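Local coordinates for protein mercuric reductase (Metallosphaera sedula, PDB 4YWO) that probably reduces mercuric ion to elemental mercury with NADPH, working as an FAD-dependent homodimer of the pyridine nucleotide-disulfide oxidoreductase family, at residues 58-63 with 166-171; 69-74 with 83-88; 189-194 with 345-350; 211-216 with 341-346. One frame throughout, in Å; residues are numbered along the deposited sequence. Where two conformers were deposited one is given.

In the fold
Contact 2 (69-74 with 83-88) is nested in the sequence span closed by contact 1 (58-63 with 166-171); their centres are about 14 Å apart and both draw on helix 58-78. Contacts 3 and 4 both open after contact 1 has closed and end on the overlapping ranges 345-350 and 341-346, where they share Ile345 and Phe346. Contact 3 centres about 13 Å from contacts 1 and 2 and about 14 Å from contact 4, whereas contacts 2 and 4 are about 27 Å apart. Contacts 1 and 3 both touch FAD. Contacts 3 and 4 tie the nucleotide-binding part to the antiparallel sheet of the dimerisation domain, so the flavin site is built where separate parts of the chain meet.

Contact 1: 58-63 with 166-171; sequences CVPSKR and EALSPD. With FAD (flavin-adenine dinucleotide), chain B.
Leu168 sets its two methyls against the first turn of helix 58-78. CD1 meets the Pro60 ring, 4.0 Å from Pro60 CG, and the two side chains cross at about a right angle. CD2 reaches past the ring to the backbone, where it lies 3.8 Å from Ser61 CA. With chi1 at -63°, CG of Leu168 sits beside its own backbone N and the fork projects at the helix. Phe189 and Met192 of helix 184-194 also pack on Leu168, so this apolar contact is buried.

The polar interactions are on the flavin side. As modelled, Lys62 NZ donates to Ser61 OG over 2.9 Å and to FAD N5 over 3.2 Å, and it forms a salt bridge with Glu188; these distances are approximate, because CE of the same lysine is placed too close to FAD O4. Ser61 OG is also hydrogen-bonded to Gly57 O, which ties it to the preceding turn.

The third interaction is covalent: Cys58 is joined to Cys53 by a disulfide, and its SG lies 3.2 Å from FAD C10. A disulfide at the start of a helix and beside the isoalloxazine is the redox-active centre of the pyridine nucleotide-disulfide oxidoreductases.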
# COMPACT_ATOMS: atom_id res chain seq x y z
N CYS A 58 -16.02 2.34 -11.26
CA CYS A 58 -14.70 2.03 -10.72
C CYS A 58 -14.04 0.85 -11.40
O CYS A 58 -12.83 0.88 -11.64
CB CYS A 58 -14.79 1.79 -9.21
SG CYS A 58 -16.36 2.28 -8.46
N VAL A 59 -14.80 -0.19 -11.70
CA VAL A 59 -14.15 -1.39 -12.26
C VAL A 59 -13.63 -1.19 -13.70
O VAL A 59 -12.43 -1.37 -13.96
CB VAL A 59 -15.06 -2.62 -12.13
CG1 VAL A 59 -14.52 -3.76 -12.91
CG2 VAL A 59 -15.22 -2.92 -10.66
N PRO A 60 -14.49 -0.73 -14.66
CA PRO A 60 -13.95 -0.57 -16.00
C PRO A 60 -12.92 0.61 -16.09
O PRO A 60 -11.93 0.51 -16.88
CB PRO A 60 -15.20 -0.17 -16.83
CG PRO A 60 -16.23 0.13 -15.78
CD PRO A 60 -15.97 -0.67 -14.65
N SER A 61 -13.06 1.63 -15.23
CA SER A 61 -12.18 2.80 -15.29
C SER A 61 -10.74 2.40 -14.78
O SER A 61 -9.71 2.69 -15.44
CB SER A 61 -12.70 4.02 -14.66
OG SER A 61 -12.95 3.83 -13.32
N LYS A 62 -10.73 1.65 -13.70
CA LYS A 62 -9.39 1.21 -13.18
C LYS A 62 -8.79 0.22 -14.12
O LYS A 62 -7.57 0.14 -14.22
CB LYS A 62 -9.53 0.75 -11.71
CG LYS A 62 -9.40 1.93 -10.65
CD LYS A 62 -10.05 3.33 -10.99
CE LYS A 62 -11.27 3.63 -10.37
NZ LYS A 62 -11.64 4.96 -10.94
N ARG A 63 -9.58 -0.63 -14.76
CA ARG A 63 -8.99 -1.54 -15.72
C ARG A 63 -8.33 -0.78 -16.84
O ARG A 63 -7.20 -1.11 -17.26
CB ARG A 63 -10.02 -2.53 -16.25
CG ARG A 63 -9.52 -3.42 -17.38
CD ARG A 63 -8.42 -4.38 -16.85
NE ARG A 63 -8.19 -5.39 -17.84
CZ ARG A 63 -7.32 -6.36 -17.67
NH1 ARG A 63 -6.61 -6.47 -16.57
NH2 ARG A 63 -7.13 -7.20 -18.70
N GLU A 166 -19.84 6.39 -22.32
CA GLU A 166 -19.30 6.30 -23.66
C GLU A 166 -17.82 6.29 -23.69
O GLU A 166 -17.25 5.67 -24.56
CB GLU A 166 -19.85 7.45 -24.49
CG GLU A 166 -21.34 7.38 -24.70
CD GLU A 166 -22.20 7.88 -23.56
OE1 GLU A 166 -21.81 8.69 -22.73
OE2 GLU A 166 -23.27 7.31 -23.36
N ALA A 167 -17.17 7.05 -22.77
CA ALA A 167 -15.69 7.09 -22.75
C ALA A 167 -15.10 5.72 -22.38
O ALA A 167 -13.98 5.39 -22.77
CB ALA A 167 -15.18 8.21 -21.80
N LEU A 168 -15.86 4.90 -21.62
CA LEU A 168 -15.44 3.54 -21.31
C LEU A 168 -15.73 2.46 -22.37
O LEU A 168 -15.17 1.38 -22.35
CB LEU A 168 -15.93 3.16 -19.93
CG LEU A 168 -15.38 3.98 -18.75
CD1 LEU A 168 -16.19 3.79 -17.46
CD2 LEU A 168 -13.89 3.69 -18.57
N SER A 169 -16.69 2.75 -23.25
CA SER A 169 -17.01 1.89 -24.37
C SER A 169 -17.13 2.76 -25.63
O SER A 169 -18.24 2.90 -26.20
CB SER A 169 -18.33 1.21 -24.13
OG SER A 169 -18.30 0.42 -23.02
N PRO A 170 -16.04 3.36 -26.07
CA PRO A 170 -16.06 4.29 -27.21
C PRO A 170 -16.50 3.66 -28.51
O PRO A 170 -16.15 2.51 -28.78
CB PRO A 170 -14.61 4.76 -27.32
CG PRO A 170 -13.79 3.70 -26.61
CD PRO A 170 -14.68 3.21 -25.49
N ASP A 171 -17.31 4.42 -29.25
CA ASP A 171 -17.83 3.92 -30.50
C ASP A 171 -16.82 3.95 -31.64
O ASP A 171 -17.02 3.24 -32.68
CB ASP A 171 -19.09 4.75 -30.89
CG ASP A 171 -18.84 6.25 -31.12
OD1 ASP A 171 -17.79 6.92 -31.07
OD2 ASP A 171 -19.85 6.86 -31.52
PA FAD B . -25.94 3.26 -7.92
O1A FAD B . -25.02 2.06 -7.95
O2A FAD B . -26.12 4.11 -9.16
O5B FAD B . -27.39 2.77 -7.43
C5B FAD B . -28.56 3.13 -8.17
C4B FAD B . -29.16 1.88 -8.80
O4B FAD B . -30.55 1.78 -8.45
C3B FAD B . -29.07 1.93 -10.32
O3B FAD B . -28.31 0.83 -10.81
C2B FAD B . -30.50 1.85 -10.83
O2B FAD B . -30.65 0.68 -11.65
C1B FAD B . -31.39 1.74 -9.61
N9A FAD B . -32.33 2.89 -9.58
C8A FAD B . -32.00 4.19 -9.68
N7A FAD B . -33.09 4.98 -9.61
C5A FAD B . -34.16 4.18 -9.46
C6A FAD B . -35.63 4.37 -9.33
N6A FAD B . -36.18 5.61 -9.34
N1A FAD B . -36.40 3.26 -9.19
C2A FAD B . -35.86 2.03 -9.18
N3A FAD B . -34.54 1.78 -9.30
C4A FAD B . -33.66 2.80 -9.44
N1 FAD B . -15.94 5.12 -6.42
C2 FAD B . -14.87 4.59 -5.77
O2 FAD B . -14.95 4.41 -4.54
N3 FAD B . -13.73 4.24 -6.40
C4 FAD B . -13.57 4.40 -7.72
O4 FAD B . -12.50 4.07 -8.27
C4X FAD B . -14.69 4.98 -8.51
N5 FAD B . -14.60 5.17 -9.84
C5X FAD B . -15.64 5.70 -10.53
C6 FAD B . -15.52 5.89 -11.90
C7 FAD B . -16.58 6.44 -12.62
C7M FAD B . -16.46 6.64 -14.11
C8 FAD B . -17.84 6.81 -11.92
C8M FAD B . -18.99 7.40 -12.70
C9 FAD B . -17.96 6.63 -10.55
C9A FAD B . -16.90 6.08 -9.83
N10 FAD B . -17.01 5.89 -8.44
C10 FAD B . -15.91 5.34 -7.76
C1' FAD B . -18.23 6.25 -7.73
C2' FAD B . -19.04 4.99 -7.43
O2' FAD B . -19.22 4.25 -8.64
C3' FAD B . -20.40 5.35 -6.85
O3' FAD B . -20.23 6.23 -5.73
C4' FAD B . -21.14 4.09 -6.39
O4' FAD B . -21.48 3.30 -7.54
C5' FAD B . -22.41 4.45 -5.63
O5' FAD B . -23.33 3.37 -5.70
P FAD B . -24.89 3.59 -5.35
O1P FAD B . -25.53 2.24 -5.14
O2P FAD B . -24.98 4.64 -4.27
O3P FAD B . -25.47 4.22 -6.72

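Contact 2: 69-74 with 83-88; sequences EIYKKA and YPPFSS
Pro85, which touches Tyr71 through its ring, has a carbonyl oxygen that accepts from Ser88 N over 2.9 Å. In the conformer given, Ser88 OG grips Pro85 O as well, over 2.7 Å and nearly in line with the carbonyl (169°). The backbone bond ties Pro85 to the first residues of helix 87-110.

Across the contact the interaction is apolar and centred on the Tyr71 ring. Pro84 CA stands over one face, 3.6 Å from the centroid of the Tyr71 ring and only 6° off its normal, a well-centred CH-pi contact. The Pro84 ring slides past in the opposite direction, bringing its CG to 3.7 Å from Tyr71 CG. Helix 58-78 and helix 87-110 are consecutive, and the proline-bearing connection between them folds back along the C-terminal half of the first helix. Ile67, one turn before Tyr71, also packs on Pro84.

Further out, the phenol crosses Pro85 at about a right angle, with Tyr71 OH 3.5 Å from Pro85 CD. At the near side of the ring, Tyr71 CD2 comes within 3.4 Å of the carbonyl carbon of Tyr83. The side chain of Tyr83 starts away from 69-74, packs on Arg75 and hydrogen-bonds Glu81, while Tyr71 also packs on Val77 of the second subunit.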
# COMPACT_ATOMS: atom_id res chain seq x y z
N GLU A 69 -1.27 2.31 -18.07
CA GLU A 69 -0.05 2.30 -17.31
C GLU A 69 0.98 1.27 -17.81
O GLU A 69 2.17 1.59 -17.91
CB GLU A 69 -0.34 2.09 -15.81
CG GLU A 69 0.92 1.90 -14.99
CD GLU A 69 1.37 0.42 -14.70
OE1 GLU A 69 0.51 -0.45 -14.34
OE2 GLU A 69 2.66 0.15 -14.76
N ILE A 70 0.59 0.07 -18.05
CA ILE A 70 1.59 -0.97 -18.41
C ILE A 70 2.15 -0.68 -19.81
O ILE A 70 3.31 -0.88 -20.06
CB ILE A 70 1.08 -2.40 -18.30
CG1 ILE A 70 -0.08 -2.71 -19.23
CG2 ILE A 70 0.68 -2.69 -16.85
CD1 ILE A 70 -0.62 -4.10 -19.15
N TYR A 71 1.31 -0.14 -20.68
CA TYR A 71 1.85 0.23 -22.01
C TYR A 71 2.75 1.41 -21.92
O TYR A 71 3.79 1.47 -22.70
CB TYR A 71 0.72 0.48 -23.08
CG TYR A 71 0.19 -0.74 -23.70
CD1 TYR A 71 -0.71 -1.57 -23.07
CD2 TYR A 71 0.57 -1.12 -25.01
CE1 TYR A 71 -1.16 -2.75 -23.63
CE2 TYR A 71 0.09 -2.28 -25.55
CZ TYR A 71 -0.72 -3.10 -24.94
OH TYR A 71 -1.20 -4.29 -25.46
N LYS A 72 2.44 2.42 -21.09
CA LYS A 72 3.30 3.57 -20.89
C LYS A 72 4.68 3.07 -20.41
O LYS A 72 5.71 3.53 -20.92
CB LYS A 72 2.70 4.59 -19.92
CG LYS A 72 3.67 5.74 -19.64
CD LYS A 72 3.11 7.09 -19.46
CE LYS A 72 4.13 8.27 -19.28
NZ LYS A 72 4.86 8.47 -20.51
N LYS A 73 4.68 2.19 -19.44
CA LYS A 73 5.98 1.68 -18.92
C LYS A 73 6.73 0.97 -20.00
O LYS A 73 7.97 1.12 -20.12
CB LYS A 73 5.89 0.94 -17.59
CG LYS A 73 7.27 0.82 -16.95
CD LYS A 73 7.78 2.19 -16.52
CE LYS A 73 9.13 2.15 -15.89
NZ LYS A 73 9.51 3.58 -15.72
N ALA A 74 6.02 0.13 -20.73
CA ALA A 74 6.66 -0.57 -21.87
C ALA A 74 7.29 0.40 -22.88
O ALA A 74 8.43 0.10 -23.39
CB ALA A 74 5.71 -1.51 -22.54
N TYR A 83 1.17 1.61 -28.08
CA TYR A 83 -0.03 2.06 -27.32
C TYR A 83 -1.04 0.92 -27.20
O TYR A 83 -1.11 -0.02 -27.98
CB TYR A 83 -0.61 3.30 -28.00
CG TYR A 83 0.28 4.49 -27.89
CD1 TYR A 83 1.28 4.71 -28.84
CD2 TYR A 83 0.16 5.38 -26.88
CE1 TYR A 83 2.13 5.78 -28.74
CE2 TYR A 83 1.02 6.48 -26.78
CZ TYR A 83 1.99 6.63 -27.71
OH TYR A 83 2.78 7.74 -27.57
N PRO A 84 -1.92 1.02 -26.20
CA PRO A 84 -2.87 -0.02 -26.04
C PRO A 84 -3.83 -0.15 -27.29
O PRO A 84 -4.22 0.90 -27.78
CB PRO A 84 -3.70 0.46 -24.89
CG PRO A 84 -2.82 1.35 -24.11
CD PRO A 84 -1.97 2.03 -25.14
N PRO A 85 -4.16 -1.36 -27.66
CA PRO A 85 -5.00 -1.48 -28.88
C PRO A 85 -6.45 -0.95 -28.54
O PRO A 85 -6.92 -1.02 -27.42
CB PRO A 85 -4.99 -2.97 -29.13
CG PRO A 85 -4.69 -3.63 -27.83
CD PRO A 85 -3.77 -2.66 -27.13
N PHE A 86 -7.14 -0.43 -29.55
CA PHE A 86 -8.50 0.03 -29.36
C PHE A 86 -9.37 -1.09 -28.83
O PHE A 86 -10.30 -0.84 -28.02
CB PHE A 86 -9.02 0.61 -30.68
CG PHE A 86 -10.50 1.05 -30.62
CD1 PHE A 86 -10.87 2.18 -29.96
CD2 PHE A 86 -11.50 0.24 -31.14
CE1 PHE A 86 -12.18 2.58 -29.89
CE2 PHE A 86 -12.83 0.61 -31.08
CZ PHE A 86 -13.17 1.80 -30.45
N SER A 87 -9.09 -2.34 -29.17
CA SER A 87 -9.78 -3.52 -28.70
C SER A 87 -9.74 -3.73 -27.18
O SER A 87 -10.48 -4.53 -26.64
CB SER A 87 -9.24 -4.80 -29.39
OG SER A 87 -7.90 -5.06 -29.04
N SER A 88 -8.77 -3.08 -26.51
CA SER A 88 -8.70 -3.26 -25.06
C SER A 88 -9.96 -2.74 -24.36
O SER A 88 -10.25 -3.20 -23.28
CB SER A 88 -7.42 -2.61 -24.49
OG SER A 88 -7.45 -1.22 -24.80

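Contact 3: 189-194 with 345-350; sequences FAQMYS and IFTQPN. With FAD (flavin-adenine dinucleotide), chain B.
Gln191 presents its side-chain amide to the backbone of Gln348 so that both ends of the amide bond to that one residue. Its OE1 accepts from Gln348 N over 2.9 Å, using a lone pair that lies in the plane of the Gln191 amide. Its NE2 returns a nearly straight bond of 3.0 Å to Gln348 O (170° at the hydrogen), although here the donor is tilted 30° from the acceptor's carbonyl plane. The reach comes from an extended chain, CG standing anti to the backbone N (chi1 178°). Thr347 lies beside the same oxygen, its CA 3.5 Å from Gln191 OE1, and water 1 is 2.8 Å from it.

Gln191 belongs to helix 184-194, the connection between parallel strands 176-180 and 199-203 in a beta-alpha-beta unit. Gln348 lies in the turn between antiparallel strands 343-345 and 350-355 of the dimerisation domain, so the paired bonds join two domains.

That turn is also braced from within. Asn350 ND2 donates to Thr347 O over 2.8 Å, and Thr347 OG1 donates to Pro349 O across the cis peptide before Pro349. The Gln348 side chain is directed elsewhere, bonding Arg195 and Glu408. Both segments also reach the flavin: FAD C7M lies at the edge of the Phe189 ring, 4.0 Å from Phe189 CE2, and Phe346 CE2 is 3.7 Å from FAD O4.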
# COMPACT_ATOMS: atom_id res chain seq x y z
N PHE A 189 -9.78 10.26 -16.70
CA PHE A 189 -9.99 10.06 -18.15
C PHE A 189 -8.99 10.79 -18.96
O PHE A 189 -8.61 10.33 -20.06
CB PHE A 189 -11.47 10.48 -18.54
CG PHE A 189 -12.49 9.45 -18.15
CD1 PHE A 189 -12.63 8.32 -18.94
CD2 PHE A 189 -13.39 9.65 -17.12
CE1 PHE A 189 -13.47 7.32 -18.61
CE2 PHE A 189 -14.34 8.63 -16.84
CZ PHE A 189 -14.30 7.43 -17.57
N ALA A 190 -8.56 12.00 -18.57
CA ALA A 190 -7.52 12.68 -19.32
C ALA A 190 -6.23 11.89 -19.36
O ALA A 190 -5.60 11.77 -20.44
CB ALA A 190 -7.26 14.07 -18.82
N GLN A 191 -5.78 11.32 -18.25
CA GLN A 191 -4.60 10.53 -18.28
C GLN A 191 -4.81 9.25 -19.10
O GLN A 191 -3.97 8.89 -19.88
CB GLN A 191 -4.14 10.16 -16.87
CG GLN A 191 -2.91 9.28 -16.94
CD GLN A 191 -2.29 9.08 -15.52
OE1 GLN A 191 -2.47 7.95 -14.99
NE2 GLN A 191 -1.31 9.86 -15.25
N MET A 192 -5.95 8.58 -18.97
CA MET A 192 -6.28 7.42 -19.68
C MET A 192 -6.19 7.66 -21.19
O MET A 192 -5.45 6.94 -21.88
CB MET A 192 -7.70 6.95 -19.36
CG MET A 192 -8.22 5.67 -20.00
SD MET A 192 -10.00 5.46 -19.81
CE MET A 192 -10.20 5.42 -18.00
N TYR A 193 -6.85 8.74 -21.68
CA TYR A 193 -6.87 8.93 -23.15
C TYR A 193 -5.60 9.49 -23.63
O TYR A 193 -5.11 9.08 -24.71
CB TYR A 193 -8.10 9.83 -23.51
CG TYR A 193 -9.36 9.02 -23.78
CD1 TYR A 193 -10.05 8.29 -22.80
CD2 TYR A 193 -9.85 8.86 -25.10
CE1 TYR A 193 -11.14 7.46 -23.10
CE2 TYR A 193 -10.94 8.11 -25.37
CZ TYR A 193 -11.60 7.40 -24.42
OH TYR A 193 -12.65 6.61 -24.72
N SER A 194 -4.91 10.33 -22.87
CA SER A 194 -3.58 10.78 -23.32
C SER A 194 -2.60 9.64 -23.48
O SER A 194 -1.80 9.58 -24.44
CB SER A 194 -3.06 11.89 -22.45
OG SER A 194 -2.77 11.46 -21.15
N ILE A 345 -7.74 9.31 -6.23
CA ILE A 345 -7.68 9.53 -7.71
C ILE A 345 -6.65 8.61 -8.24
O ILE A 345 -5.45 8.69 -7.91
CB ILE A 345 -7.41 11.02 -8.01
CG1 ILE A 345 -8.44 11.90 -7.43
CG2 ILE A 345 -7.35 11.21 -9.54
CD1 ILE A 345 -8.19 13.39 -7.54
N PHE A 346 -7.01 7.67 -9.11
CA PHE A 346 -6.17 6.56 -9.53
C PHE A 346 -5.37 6.88 -10.82
O PHE A 346 -5.04 5.98 -11.57
CB PHE A 346 -7.00 5.31 -9.72
CG PHE A 346 -7.50 4.68 -8.45
CD1 PHE A 346 -6.66 3.76 -7.75
CD2 PHE A 346 -8.74 4.89 -7.93
CE1 PHE A 346 -7.07 3.18 -6.56
CE2 PHE A 346 -9.14 4.24 -6.76
CZ PHE A 346 -8.30 3.36 -6.12
N THR A 347 -5.03 8.16 -11.05
CA THR A 347 -3.95 8.45 -11.90
C THR A 347 -2.66 7.75 -11.40
O THR A 347 -2.60 7.30 -10.31
CB THR A 347 -3.70 9.95 -11.96
OG1 THR A 347 -3.62 10.53 -10.64
CG2 THR A 347 -4.87 10.69 -12.69
N GLN A 348 -1.66 7.80 -12.25
CA GLN A 348 -0.29 7.42 -11.86
C GLN A 348 0.51 8.70 -11.92
O GLN A 348 0.68 9.34 -13.00
CB GLN A 348 0.29 6.47 -12.86
CG GLN A 348 1.75 6.10 -12.48
CD GLN A 348 2.33 5.09 -13.35
OE1 GLN A 348 2.12 5.13 -14.60
NE2 GLN A 348 3.12 4.13 -12.76
N PRO A 349 1.14 9.13 -10.83
CA PRO A 349 0.97 8.60 -9.44
C PRO A 349 -0.41 8.91 -8.91
O PRO A 349 -1.11 9.79 -9.47
CB PRO A 349 2.02 9.33 -8.67
CG PRO A 349 2.10 10.68 -9.31
CD PRO A 349 1.98 10.35 -10.81
N ASN A 350 -0.80 8.20 -7.88
CA ASN A 350 -2.10 8.38 -7.22
C ASN A 350 -2.15 9.67 -6.38
O ASN A 350 -1.11 10.22 -5.92
CB ASN A 350 -2.39 7.28 -6.26
CG ASN A 350 -2.49 5.86 -6.78
OD1 ASN A 350 -2.36 4.92 -5.96
ND2 ASN A 350 -2.65 5.64 -8.07
PA FAD B . -25.94 3.26 -7.92
O1A FAD B . -25.02 2.06 -7.95
O2A FAD B . -26.12 4.11 -9.16
O5B FAD B . -27.39 2.77 -7.43
C5B FAD B . -28.56 3.13 -8.17
C4B FAD B . -29.16 1.88 -8.80
O4B FAD B . -30.55 1.78 -8.45
C3B FAD B . -29.07 1.93 -10.32
O3B FAD B . -28.31 0.83 -10.81
C2B FAD B . -30.50 1.85 -10.83
O2B FAD B . -30.65 0.68 -11.65
C1B FAD B . -31.39 1.74 -9.61
N9A FAD B . -32.33 2.89 -9.58
C8A FAD B . -32.00 4.19 -9.68
N7A FAD B . -33.09 4.98 -9.61
C5A FAD B . -34.16 4.18 -9.46
C6A FAD B . -35.63 4.37 -9.33
N6A FAD B . -36.18 5.61 -9.34
N1A FAD B . -36.40 3.26 -9.19
C2A FAD B . -35.86 2.03 -9.18
N3A FAD B . -34.54 1.78 -9.30
C4A FAD B . -33.66 2.80 -9.44
N1 FAD B . -15.94 5.12 -6.42
C2 FAD B . -14.87 4.59 -5.77
O2 FAD B . -14.95 4.41 -4.54
N3 FAD B . -13.73 4.24 -6.40
C4 FAD B . -13.57 4.40 -7.72
O4 FAD B . -12.50 4.07 -8.27
C4X FAD B . -14.69 4.98 -8.51
N5 FAD B . -14.60 5.17 -9.84
C5X FAD B . -15.64 5.70 -10.53
C6 FAD B . -15.52 5.89 -11.90
C7 FAD B . -16.58 6.44 -12.62
C7M FAD B . -16.46 6.64 -14.11
C8 FAD B . -17.84 6.81 -11.92
C8M FAD B . -18.99 7.40 -12.70
C9 FAD B . -17.96 6.63 -10.55
C9A FAD B . -16.90 6.08 -9.83
N10 FAD B . -17.01 5.89 -8.44
C10 FAD B . -15.91 5.34 -7.76
C1' FAD B . -18.23 6.25 -7.73
C2' FAD B . -19.04 4.99 -7.43
O2' FAD B . -19.22 4.25 -8.64
C3' FAD B . -20.40 5.35 -6.85
O3' FAD B . -20.23 6.23 -5.73
C4' FAD B . -21.14 4.09 -6.39
O4' FAD B . -21.48 3.30 -7.54
C5' FAD B . -22.41 4.45 -5.63
O5' FAD B . -23.33 3.37 -5.70
P FAD B . -24.89 3.59 -5.35
O1P FAD B . -25.53 2.24 -5.14
O2P FAD B . -24.98 4.64 -4.27
O3P FAD B . -25.47 4.22 -6.72
O HOH W 1 -3.24 5.47 -13.85

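Contact 4: 211-216 with 341-346; sequences PDWEPE and VPQVIF
Trp213 reaches from the loop before helix 215-227 to strand 343-345, outermost of its sheet within the chain, meeting Gln343 and Ile345. Its CB heads toward the strand, and chi1 of -71° puts CG beside the backbone N; the benzo ring of the indole faces the strand. On the pyrrole side, NE1 donates to water 2 over 3.3 Å; in the conformer given, a weak bond from Gln343 NE2 reaches the same water, a tentative bridge. Farther along, CE2 is 3.9 Å from Ile345 CD1.

CZ2 makes the closest approaches. Ile345 CD1 lies 3.5 Å from Trp213 CZ2, above the ring plane and displaced from the ring centre to one side. The Gln343 amide, in that same conformer, brings its CD to 3.6 Å from Trp213 CZ2, with NE2 in plane at the ring edge and the amide turned 69° against the indole. At the tip, CH2 of Trp213 stands 3.7 Å from Gln343 O.

Gln343 and Ile345 both reach the indole because alternate residues of a strand face the same way, while Val344 between them points away. Arg353 on strand 350-355 adds a cation-pi contact with Trp213, and Arg353 NH1 also donates to Asp212 O. The contact thus joins the nucleotide-binding part, which carries Trp213, to the antiparallel sheet of the dimerisation domain. Its chemistry is mainly van der Waals contact, with NE1 of the indole met by water 2.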
# COMPACT_ATOMS: atom_id res chain seq x y z
N PRO A 211 -10.12 21.71 -6.80
CA PRO A 211 -9.96 22.83 -5.84
C PRO A 211 -10.46 22.57 -4.47
O PRO A 211 -10.18 23.33 -3.58
CB PRO A 211 -10.88 23.93 -6.52
CG PRO A 211 -11.86 23.16 -7.28
CD PRO A 211 -11.07 22.02 -7.88
N ASP A 212 -11.11 21.46 -4.21
CA ASP A 212 -11.44 21.11 -2.83
C ASP A 212 -10.41 20.17 -2.14
O ASP A 212 -10.63 19.79 -1.00
CB ASP A 212 -12.80 20.50 -2.82
CG ASP A 212 -13.92 21.58 -3.20
OD1 ASP A 212 -13.65 22.80 -3.03
OD2 ASP A 212 -15.02 21.23 -3.64
N TRP A 213 -9.36 19.87 -2.82
CA TRP A 213 -8.20 19.16 -2.23
C TRP A 213 -7.21 20.14 -1.64
O TRP A 213 -7.32 21.39 -1.79
CB TRP A 213 -7.55 18.29 -3.31
CG TRP A 213 -8.32 17.10 -3.74
CD1 TRP A 213 -9.57 17.08 -4.25
CD2 TRP A 213 -7.91 15.73 -3.59
NE1 TRP A 213 -9.98 15.76 -4.42
CE2 TRP A 213 -8.93 14.93 -4.08
CE3 TRP A 213 -6.73 15.13 -3.20
CZ2 TRP A 213 -8.84 13.50 -4.07
CZ3 TRP A 213 -6.68 13.66 -3.18
CH2 TRP A 213 -7.69 12.94 -3.65
N GLU A 214 -6.21 19.61 -0.91
CA GLU A 214 -5.10 20.47 -0.37
C GLU A 214 -4.47 21.20 -1.57
O GLU A 214 -4.29 20.71 -2.68
CB GLU A 214 -4.02 19.65 0.32
CG GLU A 214 -4.51 19.06 1.63
CD GLU A 214 -4.51 20.01 2.79
OE1 GLU A 214 -4.26 21.20 2.58
OE2 GLU A 214 -4.77 19.58 3.93
N PRO A 215 -4.05 22.50 -1.32
CA PRO A 215 -3.31 23.21 -2.38
C PRO A 215 -2.17 22.49 -3.06
O PRO A 215 -2.02 22.51 -4.29
CB PRO A 215 -2.72 24.43 -1.63
CG PRO A 215 -3.51 24.58 -0.43
CD PRO A 215 -4.18 23.26 -0.10
N GLU A 216 -1.36 21.78 -2.25
CA GLU A 216 -0.30 20.97 -2.77
C GLU A 216 -0.85 19.94 -3.79
O GLU A 216 -0.13 19.63 -4.78
CB GLU A 216 0.47 20.27 -1.64
CG GLU A 216 1.23 21.23 -0.71
CD GLU A 216 0.45 21.72 0.46
OE1 GLU A 216 -0.81 21.68 0.54
OE2 GLU A 216 1.19 22.13 1.37
N VAL A 341 -13.28 8.59 5.99
CA VAL A 341 -13.53 7.89 4.71
C VAL A 341 -12.51 8.37 3.66
O VAL A 341 -12.44 9.57 3.29
CB VAL A 341 -14.93 8.22 4.20
CG1 VAL A 341 -15.15 7.61 2.82
CG2 VAL A 341 -15.97 7.58 5.14
N PRO A 342 -11.70 7.44 3.11
CA PRO A 342 -10.72 7.85 2.07
C PRO A 342 -11.22 8.07 0.69
O PRO A 342 -12.26 7.51 0.32
CB PRO A 342 -9.69 6.71 2.07
CG PRO A 342 -10.53 5.54 2.45
CD PRO A 342 -11.62 6.00 3.32
N GLN A 343 -10.57 8.97 -0.06
CA GLN A 343 -10.79 9.14 -1.47
C GLN A 343 -9.47 9.12 -2.23
O GLN A 343 -8.52 9.85 -1.89
CB GLN A 343 -11.51 10.46 -1.81
CG GLN A 343 -11.69 10.62 -3.33
CD GLN A 343 -12.14 12.02 -3.73
OE1 GLN A 343 -12.50 12.87 -2.90
NE2 GLN A 343 -12.25 12.20 -5.02
N VAL A 344 -9.48 8.47 -3.38
CA VAL A 344 -8.28 8.30 -4.19
C VAL A 344 -8.64 8.61 -5.62
O VAL A 344 -9.75 8.28 -6.15
CB VAL A 344 -7.71 6.83 -4.15
CG1 VAL A 344 -6.58 6.58 -5.13
CG2 VAL A 344 -7.28 6.47 -2.74
N ILE A 345 -7.74 9.31 -6.23
CA ILE A 345 -7.68 9.53 -7.71
C ILE A 345 -6.65 8.61 -8.24
O ILE A 345 -5.45 8.69 -7.91
CB ILE A 345 -7.41 11.02 -8.01
CG1 ILE A 345 -8.44 11.90 -7.43
CG2 ILE A 345 -7.35 11.21 -9.54
CD1 ILE A 345 -8.19 13.39 -7.54
N PHE A 346 -7.01 7.67 -9.11
CA PHE A 346 -6.17 6.56 -9.53
C PHE A 346 -5.37 6.88 -10.82
O PHE A 346 -5.04 5.98 -11.57
CB PHE A 346 -7.00 5.31 -9.72
CG PHE A 346 -7.50 4.68 -8.45
CD1 PHE A 346 -6.66 3.76 -7.75
CD2 PHE A 346 -8.74 4.89 -7.93
CE1 PHE A 346 -7.07 3.18 -6.56
CE2 PHE A 346 -9.14 4.24 -6.76
CZ PHE A 346 -8.30 3.36 -6.12
O HOH W 2 -12.34 15.20 -6.64